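Local coordinates for tyrosine specific protein phosphatase, putative (Trypanosoma brucei, PDB 3M4U) that dephosphorylates tyrosine-phosphorylated proteins, with the nucleolar protein NOPP44/46 as a substrate, and acts as a life cycle switch of the parasite, at residues 49-52 with 53-56; 209-212 with 213-217; 245-248 with 249-253; 261-264 with 265-269. One frame throughout, in Å; residues are numbered along the deposited sequence.

How the contacts relate
All four contacts are local, each within one unbroken run of chain, and they follow in series without nesting or crossing. Contact 1 comes first and rounds a bend in the loop between helix 40-44 and strand 61-62. Contact 2 lies on helix 206-217, about 27 Å away between centres and on the opposite side of the chain's centre. Contact 3 ends helix 234-250 and touches contact 2 where L213 CD1 meets L246 CD1 at 4.2 Å. Contact 4 lies on the next helix, 258-269, and touches contact 3 through A245 and I262. Its nearest atoms are about 6 Å from contact 1, without touching.

Contact 1 (49-52 with 53-56); sequences NRYL and DILA
D53 and Y51 meet across a bend of the chain, with D53 OD1 3.6 Å from Y51 CB. The D53 carboxylate is turned back over the bend because CG stands between the backbone N and the carbonyl carbon (chi1 52°). I54 comes next. Its CD1 lies 3.7 Å from Y51 CB and approaches the ring obliquely. I54 also takes part through its backbone. Water 1 accepts from Y51 N at 2.8 Å. It lies 2.8 Å from I54 O and can donate to it, so it probably links the two arms of the bend. I54 O also accepts a bond from N80 ND2. L55 then reaches back to N49. Its CD2 packs against N49 ND2 at 3.6 Å, the two side chains crossing at about a right angle. The N49 amide is held at both ends, OD1 by Y78 OH and ND2 by S42 O. L55 CD2 also lies 4.0 Å from L52 O. The NRY sequence is consistent with the phosphotyrosine-recognition loop of the family, whose tyrosine lines the substrate pocket in relatives. In keeping with that, Y51 OH bonds to S230 OG, just after the signature cysteine. The chemistry implies a loop shaped mainly by polar ties to neighbouring residues, a few apolar touches and probably one water, not by direct bonds between its two arms.

Contact 2 (209-212 with 213-217); sequences FDEL and LSVIK
E211 O takes the shortest backbone bond here, from V215 N at 2.8 Å, and the bond is fairly straight (161° at the hydrogen). It is one of four successive i to i+4 bonds that wind residues 209-216 into alpha helix. The same pair also meets through side chains. E211 CG stands opposite the backbone N (chi1 177°), and the chain then bends at chi2 (65°), which turns the carboxylate toward the next turn of the helix, beside S214 and V215. OE2 comes to 4.0 Å from V215 CG2 and forms a salt bridge with R174. The other oxygen, OE1, accepts from water 2 at 2.9 Å. That water is also hydrogen-bonded to S214 OG at 3.0 Å, so it links residues three apart. Both carboxylate oxygens therefore have partners, and the group's rotation is restrained.

On the buried side the contact is apolar. L213 CD1 sits over one face of the F209 ring as a CH-pi contact, 4.2 Å from the centroid, and its nearest ring atom is F209 CE2 at 3.8 Å. F209 also meets W197 of the WPD loop with ring planes nearly perpendicular. Among its neighbours, helix 206-217 sends F209 toward helices 234-250 and 277-290. L213 and I216 rest on Y243 of helix 234-250, while L212 and V215 face strand 172-180.

Contact 3 (245-248 with 249-253); sequences ALLH and IERGI
From A245 to R251 the backbone keeps its i to i+4 bonds, E250 N to L246 O at 2.9 Å being the straightest, and then the helix stops. L246 CD2 meets I249 CD1 at 4.1 Å, and this pair faces helix 277-290 through T286, R290 and V287. L247 packs on R251. Its CD1 touches R251 CD at 3.7 Å and lies over one face of the guanidinium, offset toward the rim. The R251 chain, extended from CG to NE, crosses L247 at a slant, and NE stays 3.8 Å from L247 CD1.

The end of helix 234-250 is a Schellman motif. I253 N bonds to H248 O at 2.9 Å, and G252 N bonds to I249 O at 3.0 Å. G252 is the C-prime residue, and its positive phi (48°) turns the chain back across the last turn.

That reversal brings I253 to H248. I253 CD1 lies over one face of the imidazole at 4.0 Å from the centroid, a CH-pi contact, and I253 CG1 sits 3.3 Å from H248 O. With CG1 between N and the carbonyl carbon (chi1 71°), the isoleucine reaches the ring. H248 ND1 is bonded to A244 O, which fixes the ring's turn.

Contact 4 (261-264 with 265-269); sequences SIVA and AMKQK
K267 and V263 lie side by side and point the same way, one turn apart on helix 258-269 of the protein tyrosine phosphatase fold. Their backbones are joined too, by a bond from K267 N to V263 O at 2.9 Å. The lysine side chain starts close to that same carbonyl. CB is 3.6 Å from V263 O, and CG comes to 3.4 Å of it. CG is anti to the carbonyl carbon (chi1 -72°), which sends the chain back along the helix. CD passes V263 CG1 at 4.1 Å, and CE stays beside the same methyl at 4.0 Å. At chi4 (-62°) the chain bends, and NZ leaves the valine for three hydrogen-bond acceptors: Q29 OE1, M273 O and V274 O. The buried ammonium is thus well supplied, and it ties helix 14-31 to the segment just after this helix.

M266 lies on another side of the helix. Its chain bends at chi3, which brings CE within 4.1 Å of V263 CG2 and close to I262 CG2 as well. V263 rests on L28, Y280 and I283, and I262 on A244 and A245, so these residues face several helices. S261, more exposed, bonds through OG to S257 O. Its carbonyl takes the shortest backbone bond across the two segments, A265 N to S261 O at 2.7 Å.

Contact 1 (49-52 with 53-56)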
loop_
_atom_site.group_PDB
_atom_site.type_symbol
_atom_site.label_atom_id
_atom_site.label_comp_id
_atom_site.label_asym_id
_atom_site.label_seq_id
_atom_site.Cartn_x
_atom_site.Cartn_y
_atom_site.Cartn_z
ATOM N N ASN A 49 -12.015 -11.856 3.370
ATOM C CA ASN A 49 -11.825 -10.884 2.305
ATOM C C ASN A 49 -12.774 -9.730 2.492
ATOM O O ASN A 49 -13.955 -9.939 2.776
ATOM C CB ASN A 49 -12.029 -11.508 0.929
ATOM C CG ASN A 49 -10.940 -12.487 0.566
ATOM O OD1 ASN A 49 -9.809 -12.397 1.051
ATOM N ND2 ASN A 49 -11.279 -13.444 -0.289
ATOM N N ARG A 50 -12.254 -8.516 2.339
ATOM C CA ARG A 50 -13.066 -7.311 2.512
ATOM C C ARG A 50 -13.984 -7.126 1.329
ATOM O O ARG A 50 -15.155 -6.789 1.487
ATOM C CB ARG A 50 -12.183 -6.070 2.683
ATOM C CG ARG A 50 -12.953 -4.770 2.831
ATOM C CD ARG A 50 -12.056 -3.641 3.361
ATOM N NE ARG A 50 -11.461 -3.954 4.663
ATOM C CZ ARG A 50 -12.026 -3.662 5.834
ATOM N NH1 ARG A 50 -13.210 -3.055 5.869
ATOM N NH2 ARG A 50 -11.409 -3.976 6.973
ATOM N N TYR A 51 -13.455 -7.329 0.131
ATOM C CA TYR A 51 -14.299 -7.225 -1.049
ATOM C C TYR A 51 -14.410 -8.551 -1.784
ATOM O O TYR A 51 -13.481 -9.360 -1.751
ATOM C CB TYR A 51 -13.787 -6.124 -1.961
ATOM C CG TYR A 51 -13.760 -4.786 -1.271
ATOM C CD1 TYR A 51 -14.939 -4.085 -1.031
ATOM C CD2 TYR A 51 -12.558 -4.224 -0.857
ATOM C CE1 TYR A 51 -14.921 -2.846 -0.403
ATOM C CE2 TYR A 51 -12.522 -2.995 -0.214
ATOM C CZ TYR A 51 -13.702 -2.306 0.011
ATOM O OH TYR A 51 -13.656 -1.078 0.638
ATOM N N LEU A 52 -15.563 -8.768 -2.415
ATOM C CA LEU A 52 -15.826 -9.970 -3.208
ATOM C C LEU A 52 -14.836 -10.147 -4.358
ATOM O O LEU A 52 -14.270 -11.226 -4.548
ATOM C CB LEU A 52 -17.235 -9.906 -3.797
ATOM C CG LEU A 52 -18.381 -10.251 -2.857
ATOM C CD1 LEU A 52 -19.698 -10.297 -3.622
ATOM C CD2 LEU A 52 -18.095 -11.592 -2.192
ATOM N N ASP A 53 -14.642 -9.074 -5.117
ATOM C CA ASP A 53 -13.829 -9.083 -6.332
ATOM C C ASP A 53 -12.330 -8.846 -6.111
ATOM O O ASP A 53 -11.544 -9.014 -7.040
ATOM C CB ASP A 53 -14.361 -8.034 -7.319
ATOM C CG ASP A 53 -14.501 -6.638 -6.677
ATOM O OD1 ASP A 53 -14.588 -6.579 -5.426
ATOM O OD2 ASP A 53 -14.524 -5.607 -7.412
ATOM N N ILE A 54 -11.920 -8.442 -4.914
ATOM C CA ILE A 54 -10.500 -8.167 -4.702
ATOM C C ILE A 54 -9.777 -9.344 -4.075
ATOM O O ILE A 54 -9.929 -9.626 -2.887
ATOM C CB ILE A 54 -10.233 -6.864 -3.908
ATOM C CG1 ILE A 54 -10.429 -5.638 -4.806
ATOM C CG2 ILE A 54 -8.796 -6.834 -3.397
ATOM C CD1 ILE A 54 -11.874 -5.259 -5.034
ATOM N N LEU A 55 -8.972 -10.020 -4.885
ATOM C CA LEU A 55 -8.370 -11.289 -4.494
ATOM C C LEU A 55 -6.864 -11.264 -4.670
ATOM O O LEU A 55 -6.357 -10.568 -5.532
ATOM C CB LEU A 55 -8.985 -12.425 -5.314
ATOM C CG LEU A 55 -10.509 -12.500 -5.151
ATOM C CD1 LEU A 55 -11.172 -13.225 -6.310
ATOM C CD2 LEU A 55 -10.865 -13.134 -3.818
ATOM N N ALA A 56 -6.150 -12.022 -3.844
ATOM C CA ALA A 56 -4.689 -12.044 -3.892
ATOM C C ALA A 56 -4.157 -13.114 -4.851
ATOM O O ALA A 56 -4.551 -14.271 -4.774
ATOM C CB ALA A 56 -4.111 -12.254 -2.476
HETATM O O HOH W 1 -10.881 -8.197 -0.620
#

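Contact 2 (209-212 with 213-217)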
loop_
_atom_site.group_PDB
_atom_site.type_symbol
_atom_site.label_atom_id
_atom_site.label_comp_id
_atom_site.label_asym_id
_atom_site.label_seq_id
_atom_site.Cartn_x
_atom_site.Cartn_y
_atom_site.Cartn_z
ATOM N N PHE A 209 2.491 13.260 0.405
ATOM C CA PHE A 209 2.932 12.162 -0.443
ATOM C C PHE A 209 4.438 11.986 -0.335
ATOM O O PHE A 209 4.940 10.864 -0.218
ATOM C CB PHE A 209 2.524 12.405 -1.893
ATOM C CG PHE A 209 2.581 11.172 -2.751
ATOM C CD1 PHE A 209 1.928 10.004 -2.357
ATOM C CD2 PHE A 209 3.279 11.177 -3.958
ATOM C CE1 PHE A 209 1.977 8.853 -3.150
ATOM C CE2 PHE A 209 3.332 10.029 -4.755
ATOM C CZ PHE A 209 2.676 8.863 -4.343
ATOM N N ASP A 210 5.146 13.111 -0.367
ATOM C CA ASP A 210 6.599 13.121 -0.277
ATOM C C ASP A 210 7.095 12.658 1.084
ATOM O O ASP A 210 8.097 11.961 1.175
ATOM C CB ASP A 210 7.142 14.520 -0.561
ATOM C CG ASP A 210 7.062 14.890 -2.024
ATOM O OD1 ASP A 210 6.739 13.999 -2.852
ATOM O OD2 ASP A 210 7.329 16.074 -2.345
ATOM N N GLU A 211 6.416 13.060 2.146
ATOM C CA GLU A 211 6.796 12.575 3.456
ATOM C C GLU A 211 6.691 11.046 3.484
ATOM O O GLU A 211 7.601 10.359 3.966
ATOM C CB GLU A 211 5.948 13.225 4.558
ATOM C CG GLU A 211 6.250 12.701 5.970
ATOM C CD GLU A 211 7.659 13.021 6.452
ATOM O OE1 GLU A 211 8.449 13.628 5.687
ATOM O OE2 GLU A 211 7.979 12.666 7.605
ATOM N N LEU A 212 5.608 10.507 2.927
ATOM C CA LEU A 212 5.435 9.058 2.935
ATOM C C LEU A 212 6.591 8.379 2.226
ATOM O O LEU A 212 7.186 7.429 2.745
ATOM C CB LEU A 212 4.114 8.642 2.287
ATOM C CG LEU A 212 2.850 9.083 3.024
ATOM C CD1 LEU A 212 1.607 8.768 2.191
ATOM C CD2 LEU A 212 2.789 8.422 4.416
ATOM N N LEU A 213 6.902 8.865 1.032
ATOM C CA LEU A 213 7.978 8.287 0.244
ATOM C C LEU A 213 9.262 8.360 1.031
ATOM O O LEU A 213 10.066 7.435 0.999
ATOM C CB LEU A 213 8.115 9.029 -1.079
ATOM C CG LEU A 213 6.949 8.732 -2.015
ATOM C CD1 LEU A 213 6.777 9.810 -3.092
ATOM C CD2 LEU A 213 7.102 7.329 -2.637
ATOM N N SER A 214 9.437 9.457 1.763
ATOM C CA SER A 214 10.649 9.675 2.548
ATOM C C SER A 214 10.720 8.690 3.719
ATOM O O SER A 214 11.776 8.125 4.027
ATOM C CB SER A 214 10.717 11.136 3.036
ATOM O OG SER A 214 11.594 11.268 4.151
ATOM N N VAL A 215 9.583 8.490 4.372
ATOM C CA VAL A 215 9.496 7.523 5.449
ATOM C C VAL A 215 9.808 6.108 4.970
ATOM O O VAL A 215 10.425 5.323 5.689
ATOM C CB VAL A 215 8.109 7.531 6.073
ATOM C CG1 VAL A 215 7.872 6.234 6.859
ATOM C CG2 VAL A 215 7.938 8.764 6.939
ATOM N N ILE A 216 9.397 5.769 3.755
ATOM C CA ILE A 216 9.741 4.443 3.237
ATOM C C ILE A 216 11.240 4.318 2.931
ATOM O O ILE A 216 11.883 3.349 3.326
ATOM C CB ILE A 216 8.905 4.062 1.995
ATOM C CG1 ILE A 216 7.436 3.902 2.382
ATOM C CG2 ILE A 216 9.423 2.771 1.381
ATOM C CD1 ILE A 216 6.527 3.687 1.203
ATOM N N LYS A 217 11.784 5.311 2.236
ATOM C CA LYS A 217 13.180 5.292 1.815
ATOM C C LYS A 217 14.146 5.272 2.996
ATOM O O LYS A 217 15.175 4.590 2.956
ATOM C CB LYS A 217 13.472 6.489 0.903
ATOM C CG LYS A 217 14.927 6.638 0.521
ATOM C CD LYS A 217 15.103 7.582 -0.671
ATOM C CE LYS A 217 16.552 8.060 -0.788
ATOM N NZ LYS A 217 17.532 6.944 -0.589
HETATM O O HOH W 2 11.213 13.249 6.364
#

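Contact 3 (245-248 with 249-253)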
loop_
_atom_site.group_PDB
_atom_site.type_symbol
_atom_site.label_atom_id
_atom_site.label_comp_id
_atom_site.label_asym_id
_atom_site.label_seq_id
_atom_site.Cartn_x
_atom_site.Cartn_y
_atom_site.Cartn_z
ATOM N N ALA A 245 9.812 4.448 -8.996
ATOM C CA ALA A 245 10.267 5.343 -10.050
ATOM C C ALA A 245 11.289 6.355 -9.535
ATOM O O ALA A 245 12.250 6.660 -10.225
ATOM C CB ALA A 245 9.099 6.027 -10.716
ATOM N N LEU A 246 11.093 6.864 -8.323
ATOM C CA LEU A 246 12.072 7.779 -7.733
ATOM C C LEU A 246 13.413 7.083 -7.610
ATOM O O LEU A 246 14.466 7.662 -7.880
ATOM C CB LEU A 246 11.641 8.225 -6.342
ATOM C CG LEU A 246 10.543 9.275 -6.268
ATOM C CD1 LEU A 246 10.560 9.933 -4.886
ATOM C CD2 LEU A 246 10.763 10.305 -7.354
ATOM N N LEU A 247 13.356 5.830 -7.182
ATOM C CA LEU A 247 14.546 5.029 -7.009
ATOM C C LEU A 247 15.300 4.954 -8.341
ATOM O O LEU A 247 16.494 5.232 -8.388
ATOM C CB LEU A 247 14.138 3.648 -6.493
ATOM C CG LEU A 247 15.180 2.625 -6.056
ATOM C CD1 LEU A 247 15.777 1.948 -7.283
ATOM C CD2 LEU A 247 16.255 3.261 -5.178
ATOM N N HIS A 248 14.599 4.609 -9.417
ATOM C CA HIS A 248 15.168 4.633 -10.774
ATOM C C HIS A 248 15.788 5.983 -11.162
ATOM O O HIS A 248 16.766 6.034 -11.905
ATOM C CB HIS A 248 14.111 4.269 -11.821
ATOM C CG HIS A 248 13.786 2.812 -11.877
ATOM N ND1 HIS A 248 13.460 2.076 -10.758
ATOM C CD2 HIS A 248 13.709 1.953 -12.923
ATOM C CE1 HIS A 248 13.208 0.827 -11.108
ATOM N NE2 HIS A 248 13.351 0.728 -12.420
ATOM N N ILE A 249 15.205 7.072 -10.684
ATOM C CA ILE A 249 15.772 8.389 -10.916
ATOM C C ILE A 249 17.099 8.576 -10.167
ATOM O O ILE A 249 18.096 9.003 -10.750
ATOM C CB ILE A 249 14.800 9.493 -10.511
ATOM C CG1 ILE A 249 13.517 9.382 -11.325
ATOM C CG2 ILE A 249 15.436 10.855 -10.726
ATOM C CD1 ILE A 249 12.552 10.493 -11.038
ATOM N N GLU A 250 17.105 8.249 -8.879
ATOM C CA GLU A 250 18.315 8.354 -8.059
ATOM C C GLU A 250 19.453 7.469 -8.571
ATOM O O GLU A 250 20.621 7.810 -8.417
ATOM C CB GLU A 250 17.999 8.038 -6.597
ATOM C CG GLU A 250 17.201 9.145 -5.908
ATOM C CD GLU A 250 16.482 8.685 -4.638
ATOM O OE1 GLU A 250 16.756 7.557 -4.154
ATOM O OE2 GLU A 250 15.631 9.455 -4.132
ATOM N N ARG A 251 19.112 6.338 -9.181
ATOM C CA ARG A 251 20.117 5.445 -9.758
ATOM C C ARG A 251 20.458 5.780 -11.209
ATOM O O ARG A 251 21.046 4.963 -11.918
ATOM C CB ARG A 251 19.646 3.996 -9.678
ATOM C CG ARG A 251 19.669 3.432 -8.272
ATOM C CD ARG A 251 19.315 1.968 -8.272
ATOM N NE ARG A 251 19.470 1.392 -6.943
ATOM C CZ ARG A 251 19.118 0.151 -6.632
ATOM N NH1 ARG A 251 18.577 -0.633 -7.563
ATOM N NH2 ARG A 251 19.300 -0.298 -5.393
ATOM N N GLY A 252 20.077 6.974 -11.652
ATOM C CA GLY A 252 20.340 7.400 -13.015
ATOM C C GLY A 252 19.969 6.370 -14.069
ATOM O O GLY A 252 20.666 6.237 -15.078
ATOM N N ILE A 253 18.877 5.643 -13.845
ATOM C CA ILE A 253 18.425 4.655 -14.821
ATOM C C ILE A 253 17.035 4.954 -15.388
ATOM O O ILE A 253 16.413 4.088 -16.006
ATOM C CB ILE A 253 18.456 3.215 -14.254
ATOM C CG1 ILE A 253 17.362 3.012 -13.207
ATOM C CG2 ILE A 253 19.832 2.894 -13.663
ATOM C CD1 ILE A 253 17.388 1.645 -12.590
#

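Contact 4 (261-264 with 265-269)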
loop_
_atom_site.group_PDB
_atom_site.type_symbol
_atom_site.label_atom_id
_atom_site.label_comp_id
_atom_site.label_asym_id
_atom_site.label_seq_id
_atom_site.Cartn_x
_atom_site.Cartn_y
_atom_site.Cartn_z
ATOM N N SER A 261 6.459 0.305 -17.006
ATOM C CA SER A 261 6.877 -1.048 -16.660
ATOM C C SER A 261 6.683 -1.313 -15.180
ATOM O O SER A 261 6.254 -2.402 -14.787
ATOM C CB SER A 261 8.337 -1.270 -17.038
ATOM O OG SER A 261 8.490 -1.181 -18.441
ATOM N N ILE A 262 7.014 -0.311 -14.365
ATOM C CA ILE A 262 6.853 -0.420 -12.933
ATOM C C ILE A 262 5.410 -0.775 -12.635
ATOM O O ILE A 262 5.133 -1.666 -11.828
ATOM C CB ILE A 262 7.215 0.880 -12.228
ATOM C CG1 ILE A 262 8.727 1.046 -12.198
ATOM C CG2 ILE A 262 6.660 0.887 -10.808
ATOM C CD1 ILE A 262 9.168 2.404 -11.717
ATOM N N VAL A 263 4.488 -0.093 -13.302
ATOM C CA VAL A 263 3.092 -0.360 -13.038
ATOM C C VAL A 263 2.686 -1.735 -13.590
ATOM O O VAL A 263 1.953 -2.480 -12.931
ATOM C CB VAL A 263 2.176 0.748 -13.567
ATOM C CG1 VAL A 263 0.728 0.330 -13.430
ATOM C CG2 VAL A 263 2.410 2.033 -12.808
ATOM N N ALA A 264 3.186 -2.070 -14.778
ATOM C CA ALA A 264 2.932 -3.373 -15.403
ATOM C C ALA A 264 3.407 -4.519 -14.514
ATOM O O ALA A 264 2.724 -5.532 -14.372
ATOM C CB ALA A 264 3.612 -3.458 -16.769
ATOM N N ALA A 265 4.586 -4.353 -13.927
ATOM C CA ALA A 265 5.147 -5.368 -13.053
ATOM C C ALA A 265 4.302 -5.484 -11.799
ATOM O O ALA A 265 4.077 -6.589 -11.304
ATOM C CB ALA A 265 6.578 -5.031 -12.701
ATOM N N MET A 266 3.817 -4.347 -11.294
ATOM C CA MET A 266 2.947 -4.365 -10.116
ATOM C C MET A 266 1.631 -5.093 -10.389
ATOM O O MET A 266 1.196 -5.934 -9.592
ATOM C CB MET A 266 2.689 -2.956 -9.559
ATOM C CG MET A 266 3.825 -2.427 -8.676
ATOM S SD MET A 266 3.414 -0.897 -7.812
ATOM C CE MET A 266 2.738 0.100 -9.152
ATOM N N LYS A 267 1.004 -4.775 -11.515
ATOM C CA LYS A 267 -0.269 -5.397 -11.865
ATOM C C LYS A 267 -0.121 -6.912 -12.049
ATOM O O LYS A 267 -1.053 -7.675 -11.799
ATOM C CB LYS A 267 -0.841 -4.751 -13.117
ATOM C CG LYS A 267 -1.371 -3.354 -12.870
ATOM C CD LYS A 267 -1.952 -2.740 -14.120
ATOM C CE LYS A 267 -2.808 -1.522 -13.803
ATOM N NZ LYS A 267 -3.972 -1.875 -12.960
ATOM N N GLN A 268 1.068 -7.334 -12.464
ATOM C CA GLN A 268 1.374 -8.746 -12.645
ATOM C C GLN A 268 1.464 -9.470 -11.293
ATOM O O GLN A 268 1.146 -10.661 -11.188
ATOM C CB GLN A 268 2.695 -8.891 -13.411
ATOM C CG GLN A 268 2.894 -10.248 -14.063
ATOM C CD GLN A 268 3.648 -11.227 -13.180
ATOM O OE1 GLN A 268 4.419 -10.825 -12.307
ATOM N NE2 GLN A 268 3.438 -12.525 -13.413
ATOM N N LYS A 269 1.897 -8.748 -10.264
ATOM C CA LYS A 269 2.117 -9.351 -8.953
ATOM C C LYS A 269 0.869 -9.345 -8.066
ATOM O O LYS A 269 0.707 -10.195 -7.185
ATOM C CB LYS A 269 3.269 -8.649 -8.246
ATOM C CG LYS A 269 4.560 -8.677 -9.019
ATOM C CD LYS A 269 5.636 -7.944 -8.254
ATOM C CE LYS A 269 6.955 -7.955 -8.999
ATOM N NZ LYS A 269 7.602 -9.296 -8.934
#